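Local coordinates for protein phosphoglycerol transferase GacH (Streptococcus pyogenes MGAS5005, PDB 6DGM) that probably transfers sn-glycerol-1-phosphate onto streptococcal rhamnose polysaccharides, this chain being its manganese-binding, sulfatase-family domain, at residues K122-T125 / I126-Y130; D182-V185 / Y186-L190; N226-E229 / E230-H233; P346-P349 / E350-A353. All coordinates share one frame; numbering follows the deposited sequence.

Contact 1. Residues K122-T125 / I126-Y130; sequences KPHT and ISEFY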
loop_
_atom_site.group_PDB
_atom_site.type_symbol
_atom_site.label_atom_id
_atom_site.label_comp_id
_atom_site.label_asym_id
_atom_site.label_seq_id
_atom_site.Cartn_x
_atom_site.Cartn_y
_atom_site.Cartn_z
ATOM N N LYS A 122 12.639 15.255 -7.558
ATOM C CA LYS A 122 11.584 15.033 -8.530
ATOM C C LYS A 122 10.968 13.661 -8.260
ATOM O O LYS A 122 11.199 12.717 -9.026
ATOM C CB LYS A 122 12.121 15.120 -9.956
ATOM C CG LYS A 122 12.632 16.512 -10.332
ATOM C CD LYS A 122 13.079 16.584 -11.798
ATOM C CE LYS A 122 13.538 17.994 -12.155
ATOM N NZ LYS A 122 13.984 18.109 -13.571
ATOM N N PRO A 123 10.181 13.521 -7.203
ATOM C CA PRO A 123 9.690 12.188 -6.819
ATOM C C PRO A 123 8.749 11.593 -7.856
ATOM O O PRO A 123 7.760 12.217 -8.253
ATOM C CB PRO A 123 8.973 12.442 -5.483
ATOM C CG PRO A 123 8.635 13.876 -5.498
ATOM C CD PRO A 123 9.719 14.573 -6.279
ATOM N N HIS A 124 9.054 10.362 -8.273
ATOM C CA HIS A 124 8.218 9.610 -9.205
ATOM C C HIS A 124 7.294 8.662 -8.454
ATOM O O HIS A 124 7.738 7.924 -7.570
ATOM C CB HIS A 124 9.087 8.854 -10.201
ATOM C CG HIS A 124 9.767 9.766 -11.166
ATOM N ND1 HIS A 124 9.110 10.308 -12.250
ATOM C CD2 HIS A 124 11.025 10.275 -11.195
ATOM C CE1 HIS A 124 9.941 11.091 -12.917
ATOM N NE2 HIS A 124 11.104 11.096 -12.292
ATOM N N THR A 125 6.003 8.709 -8.804
ATOM C CA THR A 125 4.974 7.927 -8.138
ATOM C C THR A 125 3.919 7.506 -9.160
ATOM O O THR A 125 3.835 8.047 -10.269
ATOM C CB THR A 125 4.252 8.732 -7.040
ATOM O OG1 THR A 125 3.510 9.799 -7.645
ATOM C CG2 THR A 125 5.225 9.289 -6.003
ATOM N N ILE A 126 3.088 6.543 -8.761
ATOM C CA ILE A 126 2.001 6.081 -9.622
ATOM C C ILE A 126 1.079 7.229 -10.010
ATOM O O ILE A 126 0.477 7.207 -11.084
ATOM C CB ILE A 126 1.257 4.918 -8.934
ATOM C CG1 ILE A 126 0.071 4.433 -9.767
ATOM C CG2 ILE A 126 0.780 5.322 -7.532
ATOM C CD1 ILE A 126 0.437 3.970 -11.152
ATOM N N SER A 127 0.970 8.256 -9.170
ATOM C CA SER A 127 0.011 9.324 -9.417
ATOM C C SER A 127 0.400 10.229 -10.578
ATOM O O SER A 127 -0.473 10.924 -11.119
ATOM C CB SER A 127 -0.190 10.159 -8.144
ATOM O OG SER A 127 1.006 10.834 -7.763
ATOM N N GLU A 128 1.677 10.229 -10.990
ATOM C CA GLU A 128 2.107 11.161 -12.026
ATOM C C GLU A 128 1.485 10.877 -13.385
ATOM O O GLU A 128 1.497 11.758 -14.253
ATOM C CB GLU A 128 3.636 11.188 -12.163
ATOM C CG GLU A 128 4.244 9.958 -12.811
ATOM C CD GLU A 128 5.770 10.051 -12.927
ATOM O OE1 GLU A 128 6.271 10.965 -13.622
ATOM O OE2 GLU A 128 6.455 9.209 -12.336
ATOM N N PHE A 129 0.959 9.674 -13.605
ATOM C CA PHE A 129 0.349 9.344 -14.885
ATOM C C PHE A 129 -1.068 9.878 -15.019
ATOM O O PHE A 129 -1.645 9.783 -16.107
ATOM C CB PHE A 129 0.374 7.826 -15.066
ATOM C CG PHE A 129 1.767 7.252 -15.004
ATOM C CD1 PHE A 129 2.638 7.407 -16.059
ATOM C CD2 PHE A 129 2.202 6.599 -13.874
ATOM C CE1 PHE A 129 3.926 6.893 -15.993
ATOM C CE2 PHE A 129 3.470 6.094 -13.795
ATOM C CZ PHE A 129 4.338 6.235 -14.852
ATOM N N TYR A 130 -1.610 10.453 -13.948
ATOM C CA TYR A 130 -2.945 11.022 -13.911
ATOM C C TYR A 130 -2.845 12.539 -13.927
ATOM O O TYR A 130 -1.869 13.117 -13.440
ATOM C CB TYR A 130 -3.659 10.539 -12.627
ATOM C CG TYR A 130 -3.824 9.041 -12.669
ATOM C CD1 TYR A 130 -2.809 8.203 -12.262
ATOM C CD2 TYR A 130 -4.986 8.470 -13.160
ATOM C CE1 TYR A 130 -2.932 6.831 -12.341
ATOM C CE2 TYR A 130 -5.125 7.087 -13.241
ATOM C CZ TYR A 130 -4.092 6.275 -12.825
ATOM O OH TYR A 130 -4.208 4.899 -12.902
#

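Contact 2. Residues D182-V185 / Y186-L190; sequences DKTV and YNNIL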
loop_
_atom_site.group_PDB
_atom_site.type_symbol
_atom_site.label_atom_id
_atom_site.label_comp_id
_atom_site.label_asym_id
_atom_site.label_seq_id
_atom_site.Cartn_x
_atom_site.Cartn_y
_atom_site.Cartn_z
ATOM N N ASP A 182 -15.204 3.307 8.272
ATOM C CA ASP A 182 -14.817 2.959 6.905
ATOM C C ASP A 182 -15.977 3.180 5.935
ATOM O O ASP A 182 -15.752 3.564 4.787
ATOM C CB ASP A 182 -14.333 1.510 6.837
ATOM C CG ASP A 182 -12.972 1.309 7.472
ATOM O OD1 ASP A 182 -12.289 2.291 7.824
ATOM O OD2 ASP A 182 -12.570 0.137 7.605
ATOM N N LYS A 183 -17.224 2.974 6.386
ATOM C CA LYS A 183 -18.367 3.275 5.523
ATOM C C LYS A 183 -18.315 4.722 5.047
ATOM O O LYS A 183 -18.537 5.004 3.862
ATOM C CB LYS A 183 -19.676 2.994 6.260
ATOM C CG LYS A 183 -20.939 3.336 5.482
ATOM C CD LYS A 183 -22.160 2.959 6.315
ATOM C CE LYS A 183 -23.443 3.219 5.562
ATOM N NZ LYS A 183 -24.621 2.752 6.367
ATOM N N THR A 184 -18.028 5.659 5.961
ATOM C CA THR A 184 -17.905 7.057 5.573
ATOM C C THR A 184 -16.840 7.220 4.500
ATOM O O THR A 184 -17.060 7.898 3.484
ATOM C CB THR A 184 -17.555 7.918 6.780
ATOM O OG1 THR A 184 -18.645 7.918 7.709
ATOM C CG2 THR A 184 -17.284 9.350 6.366
ATOM N N VAL A 185 -15.666 6.616 4.720
ATOM C CA VAL A 185 -14.584 6.743 3.742
ATOM C C VAL A 185 -15.018 6.187 2.387
ATOM O O VAL A 185 -14.878 6.847 1.340
ATOM C CB VAL A 185 -13.311 6.061 4.267
ATOM C CG1 VAL A 185 -12.239 6.050 3.202
ATOM C CG2 VAL A 185 -12.818 6.785 5.525
ATOM N N TYR A 186 -15.557 4.963 2.382
ATOM C CA TYR A 186 -15.936 4.323 1.127
ATOM C C TYR A 186 -16.988 5.138 0.388
ATOM O O TYR A 186 -16.906 5.304 -0.836
ATOM C CB TYR A 186 -16.461 2.917 1.409
ATOM C CG TYR A 186 -15.438 1.910 1.904
ATOM C CD1 TYR A 186 -14.115 1.980 1.513
ATOM C CD2 TYR A 186 -15.807 0.884 2.756
ATOM C CE1 TYR A 186 -13.193 1.057 1.961
ATOM C CE2 TYR A 186 -14.901 -0.040 3.195
ATOM C CZ TYR A 186 -13.590 0.049 2.787
ATOM O OH TYR A 186 -12.681 -0.886 3.221
ATOM N N ASN A 187 -17.979 5.671 1.109
ATOM C CA ASN A 187 -19.042 6.405 0.442
ATOM C C ASN A 187 -18.546 7.744 -0.076
ATOM O O ASN A 187 -19.031 8.230 -1.105
ATOM C CB ASN A 187 -20.248 6.529 1.359
ATOM C CG ASN A 187 -21.074 5.257 1.362
ATOM O OD1 ASN A 187 -20.997 4.457 0.420
ATOM N ND2 ASN A 187 -21.877 5.073 2.389
ATOM N N ASN A 188 -17.547 8.321 0.583
ATOM C CA ASN A 188 -16.933 9.535 0.055
ATOM C C ASN A 188 -16.087 9.248 -1.186
ATOM O O ASN A 188 -16.048 10.068 -2.103
ATOM C CB ASN A 188 -16.151 10.249 1.145
ATOM C CG ASN A 188 -17.024 11.164 1.961
ATOM O OD1 ASN A 188 -17.140 12.356 1.666
ATOM N ND2 ASN A 188 -17.690 10.610 2.977
ATOM N N ILE A 189 -15.405 8.093 -1.249
ATOM C CA ILE A 189 -14.761 7.708 -2.508
ATOM C C ILE A 189 -15.803 7.618 -3.619
ATOM O O ILE A 189 -15.651 8.212 -4.692
ATOM C CB ILE A 189 -14.018 6.374 -2.367
ATOM C CG1 ILE A 189 -12.887 6.476 -1.337
ATOM C CG2 ILE A 189 -13.441 5.934 -3.744
ATOM C CD1 ILE A 189 -12.333 5.133 -0.992
ATOM N N LEU A 190 -16.879 6.872 -3.368
ATOM C CA LEU A 190 -17.892 6.648 -4.399
ATOM C C LEU A 190 -18.472 7.958 -4.921
ATOM O O LEU A 190 -18.727 8.092 -6.122
ATOM C CB LEU A 190 -19.000 5.749 -3.856
ATOM C CG LEU A 190 -18.600 4.301 -3.578
ATOM C CD1 LEU A 190 -19.725 3.557 -2.848
ATOM C CD2 LEU A 190 -18.207 3.559 -4.845
HETATM O O HOH W 1 -10.855 -0.265 5.364
#

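Contact 3. Residues N226-E229 / E230-H233; sequences NFTE and EENH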
loop_
_atom_site.group_PDB
_atom_site.type_symbol
_atom_site.label_atom_id
_atom_site.label_comp_id
_atom_site.label_asym_id
_atom_site.label_seq_id
_atom_site.Cartn_x
_atom_site.Cartn_y
_atom_site.Cartn_z
ATOM N N ASN A 226 -3.031 -17.265 27.440
ATOM C CA ASN A 226 -2.326 -16.524 28.483
ATOM C C ASN A 226 -2.446 -15.013 28.321
ATOM O O ASN A 226 -1.651 -14.262 28.899
ATOM C CB ASN A 226 -0.859 -16.935 28.548
ATOM C CG ASN A 226 -0.698 -18.378 28.922
ATOM O OD1 ASN A 226 -1.374 -18.861 29.823
ATOM N ND2 ASN A 226 0.174 -19.089 28.215
ATOM N N PHE A 227 -3.444 -14.546 27.582
ATOM C CA PHE A 227 -3.649 -13.114 27.469
ATOM C C PHE A 227 -4.198 -12.548 28.774
ATOM O O PHE A 227 -4.945 -13.214 29.504
ATOM C CB PHE A 227 -4.656 -12.779 26.371
ATOM C CG PHE A 227 -4.083 -12.756 24.989
ATOM C CD1 PHE A 227 -2.914 -13.422 24.676
ATOM C CD2 PHE A 227 -4.728 -12.057 24.005
ATOM C CE1 PHE A 227 -2.410 -13.401 23.373
ATOM C CE2 PHE A 227 -4.232 -12.015 22.712
ATOM C CZ PHE A 227 -3.069 -12.688 22.396
ATOM N N THR A 228 -3.858 -11.289 29.043
ATOM C CA THR A 228 -4.505 -10.553 30.110
ATOM C C THR A 228 -5.945 -10.215 29.714
ATOM O O THR A 228 -6.335 -10.294 28.544
ATOM C CB THR A 228 -3.770 -9.243 30.366
ATOM O OG1 THR A 228 -3.885 -8.404 29.213
ATOM C CG2 THR A 228 -2.295 -9.500 30.671
ATOM N N GLU A 229 -6.736 -9.810 30.711
ATOM C CA GLU A 229 -8.094 -9.356 30.422
ATOM C C GLU A 229 -8.083 -8.222 29.408
ATOM O O GLU A 229 -8.892 -8.206 28.470
ATOM C CB GLU A 229 -8.763 -8.914 31.721
ATOM C CG GLU A 229 -9.034 -10.051 32.705
ATOM C CD GLU A 229 -7.881 -10.315 33.703
ATOM O OE1 GLU A 229 -6.716 -9.906 33.455
ATOM O OE2 GLU A 229 -8.156 -10.941 34.750
ATOM N N GLU A 230 -7.162 -7.267 29.575
ATOM C CA GLU A 230 -7.085 -6.126 28.665
ATOM C C GLU A 230 -6.740 -6.563 27.249
ATOM O O GLU A 230 -7.319 -6.066 26.278
ATOM C CB GLU A 230 -6.045 -5.135 29.188
ATOM C CG GLU A 230 -5.786 -3.928 28.292
ATOM C CD GLU A 230 -4.744 -2.960 28.882
ATOM O OE1 GLU A 230 -4.219 -3.208 30.000
ATOM O OE2 GLU A 230 -4.459 -1.943 28.218
ATOM N N GLU A 231 -5.768 -7.469 27.107
ATOM C CA GLU A 231 -5.413 -7.964 25.785
ATOM C C GLU A 231 -6.603 -8.647 25.121
ATOM O O GLU A 231 -6.866 -8.428 23.932
ATOM C CB GLU A 231 -4.213 -8.913 25.888
ATOM C CG GLU A 231 -2.897 -8.173 26.182
ATOM C CD GLU A 231 -1.761 -9.075 26.670
ATOM O OE1 GLU A 231 -1.997 -10.218 27.132
ATOM O OE2 GLU A 231 -0.604 -8.617 26.602
ATOM N N ASN A 232 -7.331 -9.478 25.868
ATOM C CA ASN A 232 -8.497 -10.154 25.311
ATOM C C ASN A 232 -9.585 -9.155 24.937
ATOM O O ASN A 232 -10.256 -9.310 23.914
ATOM C CB ASN A 232 -9.064 -11.159 26.312
ATOM C CG ASN A 232 -8.283 -12.462 26.345
ATOM O OD1 ASN A 232 -7.573 -12.778 25.397
ATOM N ND2 ASN A 232 -8.437 -13.235 27.430
ATOM N N HIS A 233 -9.770 -8.121 25.756
ATOM C CA HIS A 233 -10.805 -7.131 25.465
ATOM C C HIS A 233 -10.451 -6.326 24.225
ATOM O O HIS A 233 -11.310 -6.081 23.369
ATOM C CB HIS A 233 -10.986 -6.203 26.668
ATOM C CG HIS A 233 -12.165 -5.290 26.547
ATOM N ND1 HIS A 233 -13.452 -5.759 26.433
ATOM C CD2 HIS A 233 -12.251 -3.938 26.490
ATOM C CE1 HIS A 233 -14.285 -4.739 26.326
ATOM N NE2 HIS A 233 -13.585 -3.623 26.367
HETATM O O HOH W 2 -0.216 -12.016 28.017
#

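Contact 4. Residues P346-P349 / E350-A353; sequences PDSP and EVKA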
loop_
_atom_site.group_PDB
_atom_site.type_symbol
_atom_site.label_atom_id
_atom_site.label_comp_id
_atom_site.label_asym_id
_atom_site.label_seq_id
_atom_site.Cartn_x
_atom_site.Cartn_y
_atom_site.Cartn_z
ATOM N N PRO A 346 17.618 -12.783 1.023
ATOM C CA PRO A 346 18.470 -11.628 0.707
ATOM C C PRO A 346 19.902 -12.016 0.367
ATOM O O PRO A 346 20.629 -11.190 -0.208
ATOM C CB PRO A 346 18.387 -10.763 1.970
ATOM C CG PRO A 346 17.999 -11.711 3.051
ATOM C CD PRO A 346 17.154 -12.769 2.424
ATOM N N ASP A 347 20.315 -13.244 0.673
ATOM C CA ASP A 347 21.645 -13.731 0.328
ATOM C C ASP A 347 21.706 -14.361 -1.056
ATOM O O ASP A 347 22.781 -14.803 -1.469
ATOM C CB ASP A 347 22.111 -14.762 1.362
ATOM C CG ASP A 347 22.112 -14.215 2.765
ATOM O OD1 ASP A 347 22.553 -13.060 2.955
ATOM O OD2 ASP A 347 21.664 -14.943 3.677
ATOM N N SER A 348 20.589 -14.428 -1.770
ATOM C CA SER A 348 20.582 -15.037 -3.088
ATOM C C SER A 348 21.301 -14.138 -4.085
ATOM O O SER A 348 20.979 -12.953 -4.191
ATOM C CB SER A 348 19.143 -15.243 -3.554
ATOM O OG SER A 348 19.047 -15.161 -4.970
ATOM N N PRO A 349 22.257 -14.661 -4.844
ATOM C CA PRO A 349 22.935 -13.815 -5.840
ATOM C C PRO A 349 22.014 -13.109 -6.811
ATOM O O PRO A 349 22.255 -11.946 -7.161
ATOM C CB PRO A 349 23.856 -14.814 -6.553
ATOM C CG PRO A 349 24.209 -15.799 -5.485
ATOM C CD PRO A 349 22.960 -15.941 -4.633
ATOM N N GLU A 350 20.942 -13.766 -7.260
ATOM C CA GLU A 350 20.026 -13.086 -8.163
ATOM C C GLU A 350 19.309 -11.947 -7.453
ATOM O O GLU A 350 19.153 -10.857 -8.015
ATOM C CB GLU A 350 19.001 -14.057 -8.737
ATOM C CG GLU A 350 17.994 -13.369 -9.641
ATOM C CD GLU A 350 17.156 -14.350 -10.420
ATOM O OE1 GLU A 350 16.452 -15.157 -9.775
ATOM O OE2 GLU A 350 17.241 -14.345 -11.669
ATOM N N VAL A 351 18.862 -12.181 -6.216
ATOM C CA VAL A 351 18.231 -11.115 -5.445
ATOM C C VAL A 351 19.187 -9.936 -5.304
ATOM O O VAL A 351 18.803 -8.773 -5.496
ATOM C CB VAL A 351 17.771 -11.648 -4.076
ATOM C CG1 VAL A 351 17.187 -10.524 -3.242
ATOM C CG2 VAL A 351 16.755 -12.758 -4.260
ATOM N N LYS A 352 20.444 -10.220 -4.961
ATOM C CA LYS A 352 21.405 -9.151 -4.729
ATOM C C LYS A 352 21.682 -8.363 -6.000
ATOM O O LYS A 352 21.888 -7.146 -5.949
ATOM C CB LYS A 352 22.707 -9.722 -4.201
ATOM C CG LYS A 352 22.674 -10.237 -2.779
ATOM C CD LYS A 352 24.088 -10.734 -2.455
ATOM C CE LYS A 352 24.199 -11.413 -1.122
ATOM N NZ LYS A 352 25.578 -11.996 -0.964
ATOM N N ALA A 353 21.728 -9.044 -7.147
ATOM C CA ALA A 353 22.028 -8.358 -8.398
ATOM C C ALA A 353 20.925 -7.375 -8.746
ATOM O O ALA A 353 21.193 -6.211 -9.060
ATOM C CB ALA A 353 22.220 -9.374 -9.530
HETATM O O HOH W 3 25.239 -14.581 -2.046
#

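Contact 1. Residues K122-T125 / I126-Y130
His-124 and Glu-128 meet through the edge of the imidazole and the end of the carboxylate. ND1 of His-124 donates to OE2 of Glu-128 at 2.9 Å; the acceptor lies almost exactly in the ring plane and is met on its syn side. A second, weak bond joins the same ND1 to Glu-128 OE1, 3.2 Å away. With the two planes only 26° apart, the carboxylate lies nearly level with the ring, an arrangement that limits rotation of the imidazole. Glu-128 gets there because its CG sits between the backbone N and the carbonyl carbon (chi1 73°), from where the extended chain runs back toward His-124. The same CG covers one face of the Phe-129 ring, 4.0 Å above its plane. The His-124 and Glu-128 side is the looser one, partly open to solvent, although Phe-379 stacks on the histidine ring.

The opposite character prevails one residue on, where Thr-125, Ile-126 and Ser-127 are buried. The hydroxyls OG1 of Thr-125 and OG of Ser-127 are 2.7 Å apart and hydrogen-bonded, which gives these two buried hydroxyls a partner in each other. Ile-126 turns its side chain into apolar surroundings made by Tyr-43, Phe-200 and Phe-319. Between the two zones, Glu-128 N donates to Thr-125 O at 3.2 Å. Such an i to i+3 bond opens a short 3-10 turn, here accompanied by a His-carboxylate hydrogen bond in the loop leading to strand 135-139 of the sulfatase-type sheet.

Contact 2. Residues D182-V185 / Y186-L190
The phenol ring of Tyr-186 lies obliquely over the preceding helical turn, its CG 3.3 Å from Asp-182 O and its CE2 4.0 Å from Asp-182 CB. CG stands anti to the carbonyl carbon (chi1 -68°), which lays the ring back along Asp-182. A water links the polar ends, bonding to Tyr-186 OH at 2.9 Å and, weakly, to Asp-182 OD2. Both ends have protein partners on helix 229-257 as well, Thr-249 for the tyrosine hydroxyl and Thr-245 for the carboxylate, while Phe-252 stacks on the ring.

Helix 182-192 packs against both helix 229-257 and the central sheet of the alkaline phosphatase-like fold: Val-185 and Ile-189, with CG1 and CD1 4.3 Å apart, pack on Val-203, and Ile-189 also reaches Ile-42 and Leu-44. The side chain of Asp-182 comes within about 7 Å of that of the manganese ligand Glu-47.

On another flank, Thr-184 and Asn-188 run side by side, pointing the same way. Thr-184 O is gripped twice by Asn-188, through the helical backbone N at 3.0 Å and through ND2 at 2.8 Å, from opposite faces of the carbonyl plane. The ND2 bond is nearly straight (171°) and lies in the amide plane, and with OD1 accepting from Lys-171 N it fixes the amide at both ends.

Contact 3. Residues N226-E229 / E230-H233
A capping box starts helix 229-257, with Thr-228 at the N-cap and Glu-231 three residues on. The exchange is reciprocal: Glu-231 N donates to Thr-228 OG1 at 3.0 Å, and Thr-228 N donates to Glu-231 OE1 at 2.9 Å. Both bonds are fairly straight. The threonine hydroxyl can accept because OG1 lies between its backbone N and carbonyl carbon (chi1 65°), which turns it toward the first helical turn, whose N-H groups lack the acceptors that an earlier turn would supply.

The carboxylate of Glu-231 is met on its anti side, with the donor 32° out of its plane, and its extended chain crosses that of Thr-228 so closely that CG lies 3.2 Å from OG1. A water adds a further link, donating to Glu-231 OE1 at 2.7 Å and to Asn-226 O at 2.8 Å. OE1 therefore accepts two hydrogen bonds, an environment that would favour the charged carboxylate, as would the positive end of the helix dipole.

Phe-227, just before the cap, packs against Glu-231 and Asn-232, its side chain crossing that of Glu-231 at about a right angle. Its CD2 is 3.7 Å from Glu-231 CB, and its CB is 3.1 Å from Asn-232 OD1, an oxygen that accepts from Gly-224 N. The ring also touches Tyr-276, Pro-277 and Ala-280 of a loop following strand 263-269. The cap thus sits at the surface, where the chain leaves strand 222-224 of the small two-stranded sheet and enters the long helix, whose later turns lie against helix 182-192.

Contact 4. Residues P346-P349 / E350-A353
Ser-348 reaches forward with its hydroxyl to the backbone of Val-351: Val-351 N donates to Ser-348 OG at 3.2 Å, in an almost linear bond (176°). The serine torsion is some way from a perfect staggered value (chi1 150°), and this twist sets OG in line with the N-H of Val-351. Val-351 adopts chi1 177°, leaving CG2 beside its own backbone N and against the serine, 3.5 Å from Ser-348 CB. Behind it, the valine is buried against Ala-340 and Lys-344.

Lys-352 is the longest side chain in the contact. It leaves the helix with CG beside the backbone N and stays fully extended, its methylenes passing back along the carbonyls before the cap: CG lies 3.4 Å from Pro-346 O, and CE is 3.7 Å from Asp-347 O. A water accepts from NZ at 2.8 Å and donates to Asp-347 O, bridging the two. The carboxylate of Asp-347 does not join directly, its OD1 being 5.1 Å from NZ.

Lys-352 N bonds to Ser-348 O, and Ala-353 N to Pro-349 O, beginning the regular helical pattern. Since Val-351 has no side-chain acceptor to return the serine bond, this is a serine N-cap without the reciprocal bond of a capping box, followed at the first helical position by a proline, which has no N-H needing a partner, at the start of helix 349-365.

How the contacts relate
Followed from the N terminus, the four contacts come in series; none nests in or crosses another, and each closes only a local turn. Contact 1 shapes the loop between helix 112-115 and strand 135-139, and contact 2 lies within helix 182-192. Their centres are about 24 Å apart, yet both pack on strands 40-46 and 200-204 of the central sheet. Contact 3 starts helix 229-257, whose later turns cover contact 2, so one helix ties the two regions together. Contact 4 starts helix 349-365, the last helix of the chain, and lies across the chain's centre from contact 2, their centres about 42 Å apart.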